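Local coordinates for protein aeromonas extracellular serine protease (PDB 3HJR) that cleaves peptide bonds after paired basic residues, one of them lysine, as a calcium-binding, kexin-like secreted serine protease and probable virulence factor, at residues A211-A216 and W254-S259; I277-T282 and P340-A345. One frame throughout, in Å; residues are numbered along the deposited sequence.

Contact 1. Residues A211-A216 and W254-S259; sequences AYIKAA and WNLVVS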
# COMPACT_ATOMS: atom_id res chain seq x y z
N ALA A 211 0.34 6.07 13.61
CA ALA A 211 0.33 5.94 12.14
C ALA A 211 -0.21 4.59 11.71
O ALA A 211 0.40 3.54 11.97
CB ALA A 211 1.69 6.13 11.60
N TYR A 212 -1.34 4.60 11.02
CA TYR A 212 -1.85 3.44 10.32
C TYR A 212 -1.16 3.29 8.95
O TYR A 212 -1.11 4.20 8.13
CB TYR A 212 -3.35 3.57 10.12
CG TYR A 212 -4.05 3.50 11.45
CD1 TYR A 212 -4.18 4.63 12.26
CD2 TYR A 212 -4.56 2.30 11.88
CE1 TYR A 212 -4.80 4.57 13.46
CE2 TYR A 212 -5.19 2.22 13.13
CZ TYR A 212 -5.31 3.37 13.91
OH TYR A 212 -5.92 3.34 15.14
N ILE A 213 -0.62 2.09 8.73
CA ILE A 213 0.09 1.72 7.48
C ILE A 213 -0.68 0.57 6.81
O ILE A 213 -1.11 -0.39 7.46
CB ILE A 213 1.57 1.29 7.79
CG1 ILE A 213 2.21 2.16 8.90
CG2 ILE A 213 2.36 1.21 6.49
CD1 ILE A 213 2.41 3.66 8.54
N LYS A 214 -0.86 0.67 5.51
CA LYS A 214 -1.79 -0.21 4.77
C LYS A 214 -1.27 -0.65 3.41
O LYS A 214 -0.85 0.15 2.59
CB LYS A 214 -3.13 0.54 4.59
CG LYS A 214 -4.22 -0.20 3.81
CD LYS A 214 -4.73 -1.44 4.52
CE LYS A 214 -6.05 -1.92 3.92
NZ LYS A 214 -5.87 -2.28 2.45
N ALA A 215 -1.36 -1.94 3.14
CA ALA A 215 -0.94 -2.46 1.85
C ALA A 215 -1.86 -2.03 0.74
O ALA A 215 -3.07 -2.13 0.84
CB ALA A 215 -0.89 -3.97 1.93
N ALA A 216 -1.28 -1.60 -0.39
CA ALA A 216 -2.07 -1.21 -1.54
C ALA A 216 -2.76 -2.38 -2.23
O ALA A 216 -3.73 -2.15 -2.96
CB ALA A 216 -1.22 -0.51 -2.52
N TRP A 254 -6.56 8.22 6.84
CA TRP A 254 -5.82 7.80 8.07
C TRP A 254 -4.81 6.70 7.74
O TRP A 254 -3.75 6.63 8.34
CB TRP A 254 -6.78 7.38 9.19
CG TRP A 254 -7.89 8.35 9.32
CD1 TRP A 254 -9.20 8.12 9.04
CD2 TRP A 254 -7.77 9.74 9.61
NE1 TRP A 254 -9.91 9.29 9.14
CE2 TRP A 254 -9.07 10.29 9.53
CE3 TRP A 254 -6.72 10.57 10.01
CZ2 TRP A 254 -9.34 11.66 9.79
CZ3 TRP A 254 -6.99 11.92 10.27
CH2 TRP A 254 -8.28 12.45 10.13
N ASN A 255 -5.16 5.84 6.81
CA ASN A 255 -4.20 4.88 6.22
C ASN A 255 -3.18 5.57 5.33
O ASN A 255 -3.52 6.33 4.40
CB ASN A 255 -4.90 3.81 5.40
CG ASN A 255 -5.53 2.74 6.22
OD1 ASN A 255 -5.01 2.36 7.28
ND2 ASN A 255 -6.68 2.20 5.74
N LEU A 256 -1.91 5.24 5.57
CA LEU A 256 -0.83 5.57 4.64
C LEU A 256 -0.62 4.32 3.83
O LEU A 256 -0.15 3.27 4.34
CB LEU A 256 0.40 5.99 5.39
CG LEU A 256 1.88 5.90 5.08
CD1 LEU A 256 2.35 5.49 3.77
CD2 LEU A 256 2.71 6.96 5.79
N VAL A 257 -0.99 4.44 2.57
CA VAL A 257 -1.07 3.32 1.66
C VAL A 257 0.20 3.22 0.86
O VAL A 257 0.69 4.21 0.33
CB VAL A 257 -2.32 3.43 0.73
CG1 VAL A 257 -2.39 2.20 -0.13
CG2 VAL A 257 -3.59 3.55 1.56
N VAL A 258 0.79 2.02 0.80
CA VAL A 258 2.08 1.86 0.15
C VAL A 258 2.12 0.82 -0.96
O VAL A 258 1.46 -0.19 -0.90
CB VAL A 258 3.19 1.51 1.14
CG1 VAL A 258 3.31 2.57 2.20
CG2 VAL A 258 2.97 0.17 1.76
N SER A 259 2.86 1.15 -2.02
CA SER A 259 3.18 0.21 -3.07
C SER A 259 4.51 -0.47 -2.81
O SER A 259 5.30 -0.01 -1.96
CB SER A 259 3.17 0.94 -4.40
OG SER A 259 4.25 1.84 -4.54
O HOH W 1 -2.50 7.28 10.64

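Contact 2. Residues I277-T282 and P340-A345; sequences IFLSAT and PSTSGA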
# COMPACT_ATOMS: atom_id res chain seq x y z
N ILE A 277 -1.64 6.06 -3.46
CA ILE A 277 -0.35 5.60 -2.91
C ILE A 277 0.37 6.79 -2.30
O ILE A 277 0.41 7.85 -2.91
CB ILE A 277 0.52 5.00 -4.03
CG1 ILE A 277 -0.13 3.77 -4.69
CG2 ILE A 277 1.95 4.67 -3.48
CD1 ILE A 277 -0.52 2.66 -3.76
N PHE A 278 0.85 6.68 -1.06
CA PHE A 278 1.63 7.73 -0.43
C PHE A 278 3.14 7.57 -0.72
O PHE A 278 3.81 8.54 -1.01
CB PHE A 278 1.37 7.75 1.09
CG PHE A 278 1.82 9.03 1.73
CD1 PHE A 278 1.05 10.18 1.62
CD2 PHE A 278 3.07 9.12 2.35
CE1 PHE A 278 1.47 11.40 2.22
CE2 PHE A 278 3.51 10.32 2.90
CZ PHE A 278 2.71 11.46 2.84
N LEU A 279 3.65 6.35 -0.60
CA LEU A 279 5.05 6.07 -0.92
C LEU A 279 5.26 4.65 -1.35
O LEU A 279 4.38 3.81 -1.23
CB LEU A 279 5.95 6.31 0.30
CG LEU A 279 5.59 5.78 1.61
CD1 LEU A 279 6.05 4.33 1.78
CD2 LEU A 279 6.18 6.74 2.77
N SER A 280 6.46 4.41 -1.86
CA SER A 280 6.91 3.09 -2.28
C SER A 280 7.87 2.59 -1.22
O SER A 280 8.69 3.35 -0.68
CB SER A 280 7.65 3.24 -3.62
OG SER A 280 8.31 2.05 -4.03
N ALA A 281 7.75 1.31 -0.91
CA ALA A 281 8.69 0.67 -0.03
C ALA A 281 9.02 -0.76 -0.51
O ALA A 281 8.41 -1.30 -1.43
CB ALA A 281 8.17 0.68 1.39
N THR A 282 10.01 -1.36 0.14
CA THR A 282 10.60 -2.61 -0.35
C THR A 282 9.67 -3.79 -0.14
O THR A 282 9.22 -4.05 0.98
CB THR A 282 11.91 -2.86 0.39
OG1 THR A 282 11.73 -2.58 1.79
CG2 THR A 282 12.94 -1.84 -0.04
N PRO A 340 5.27 -3.47 6.28
CA PRO A 340 6.18 -3.46 7.44
C PRO A 340 7.47 -2.70 7.18
O PRO A 340 8.06 -2.22 8.14
CB PRO A 340 6.44 -4.94 7.72
CG PRO A 340 6.14 -5.64 6.44
CD PRO A 340 4.97 -4.86 5.85
N SER A 341 7.89 -2.59 5.94
CA SER A 341 9.07 -1.80 5.63
C SER A 341 8.79 -0.34 6.03
O SER A 341 9.65 0.36 6.52
CB SER A 341 9.41 -1.90 4.14
OG SER A 341 9.83 -3.22 3.81
N THR A 342 7.56 0.09 5.79
CA THR A 342 7.08 1.42 6.11
C THR A 342 6.86 1.60 7.60
O THR A 342 7.24 2.63 8.19
CB THR A 342 5.83 1.72 5.28
OG1 THR A 342 6.16 1.71 3.88
CG2 THR A 342 5.37 3.10 5.57
N SER A 343 6.27 0.58 8.23
CA SER A 343 6.04 0.55 9.67
C SER A 343 7.38 0.68 10.38
O SER A 343 7.51 1.45 11.33
CB SER A 343 5.36 -0.74 10.08
OG SER A 343 4.01 -0.75 9.65
N GLY A 344 8.38 -0.05 9.89
CA GLY A 344 9.73 0.05 10.45
C GLY A 344 10.35 1.42 10.29
O GLY A 344 10.90 1.97 11.25
N ALA A 345 10.27 1.98 9.08
CA ALA A 345 10.77 3.34 8.80
C ALA A 345 10.10 4.34 9.73
O ALA A 345 10.75 5.21 10.32
CB ALA A 345 10.48 3.73 7.36

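Contact 1. Residues A211-A216 and W254-S259
Tyr-212 and Leu-256 begin the pairing of two neighbouring parallel strands in the six-stranded sheet of the subtilisin domain: Leu-256 N donates a hydrogen bond to Tyr-212 O at 2.9 Å, nearly straight (166° at the hydrogen). From there the bonds pass back and forth, Lys-214 N to Leu-256 O at 2.9 Å, Val-258 N to Lys-214 O, and Ala-216 N to Val-258 O. Lys-214 thus uses both its N-H and its C=O on 254-259, whereas Ile-213 bonds by backbone to Phe-174 and Gln-176, and Ala-215 to Gln-176, of strand 173-176. At the Tyr-212 end, a water accepts from Tyr-212 N at 2.9 Å and lies 2.7 Å from Trp-254 O.

The polar side chains find partners too. Asn-255 lays its amide against the aliphatic root of Lys-214, Asn-255 CG to Lys-214 CB 3.6 Å, while its ND2 donates to Ser-249 O. The Lys-214 chain starts extended (chi1 178°) and bends at chi2 and chi4, which brings NZ back to Ala-215 O; a salt bridge to Asp-247 and bonds to Asn-250 and Tyr-178 complete its surroundings. Tyr-212 sends its hydroxyl to Leu-162 O.

On the other face Ile-213 CD1 lies 4.2 Å from Leu-256 CG; Ile-213 also touches Ser-343 of helix 335-352. Aliphatic residues suit this interior, and a buried lysine is tolerable because carboxylate and carbonyl oxygens surround its ammonium, probably favouring the charged form.

Contact 2. Residues I277-T282 and P340-A345
Ser-341 and Thr-282 supply the hydrogen bond of this strand-on-helix contact: Thr-282 OG1 donates to Ser-341 OG at 2.8 Å. Ser-341 OG, set anti to its own carbonyl carbon (chi1 -67°), lies back over the preceding turn, where it also bonds to Ser-337 O, which ties the hydroxyl to its own helix while it receives the strand. Thr-282 O stands 3.0 Å from Ser-341 OG. Short hydroxyl side chains suit this end of the contact because they bring OG1 and OG within bonding distance.

The remaining touches are of van der Waals kind. Ala-281 points its methyl at the helix, with Ala-281 CB 4.0 Å from Ser-341 CB and 3.4 Å from Thr-342 OG1; alanine is compact enough for the strand to come close here. Leu-279 and Thr-342 pass alongside one another, pointing opposite ways, and Leu-279 CD1 meets both branches of Thr-342, OG1 at 3.4 Å and CG2 at 4.0 Å. That hydroxyl is bonded to Ala-338 O, which meets its polar need although its neighbours across the contact are the carbons of Leu-279 and Ala-281.

The strand and helix run almost at right angles (101°), with their axes 7.6 Å apart at closest approach. Helix 335-352 carries Ser-336, the predicted charge-relay serine, in its first turn and packs on the parallel sheet as in other subtilases. Because Ser-341 and Thr-342 bond back to carbonyls of their own helix, polar residues can fill a buried interface without leaving these hydroxyls unpaired.

Overall arrangement
Both contacts are buried in the subtilisin domain and share one sheet: strand 255-261, the second partner of contact 1, lies next to strand 277-282 of contact 2, an outermost strand of that sheet. Backbone bonds probably join them, Val-257 O to Phe-278 N and Ser-259 O to Ala-281 N. Contact 1 works within the sheet, mainly through main-chain bonds; contact 2 works between sheet and helix, through side chains and a much smaller interface. The two meet at Val-258, whose CG1 packs against Leu-279 CD1 and Thr-342 OG1. Helix 335-352 also touches Ile-213 and Ala-215, so it spans both contacts, near the predicted catalytic Ser-336.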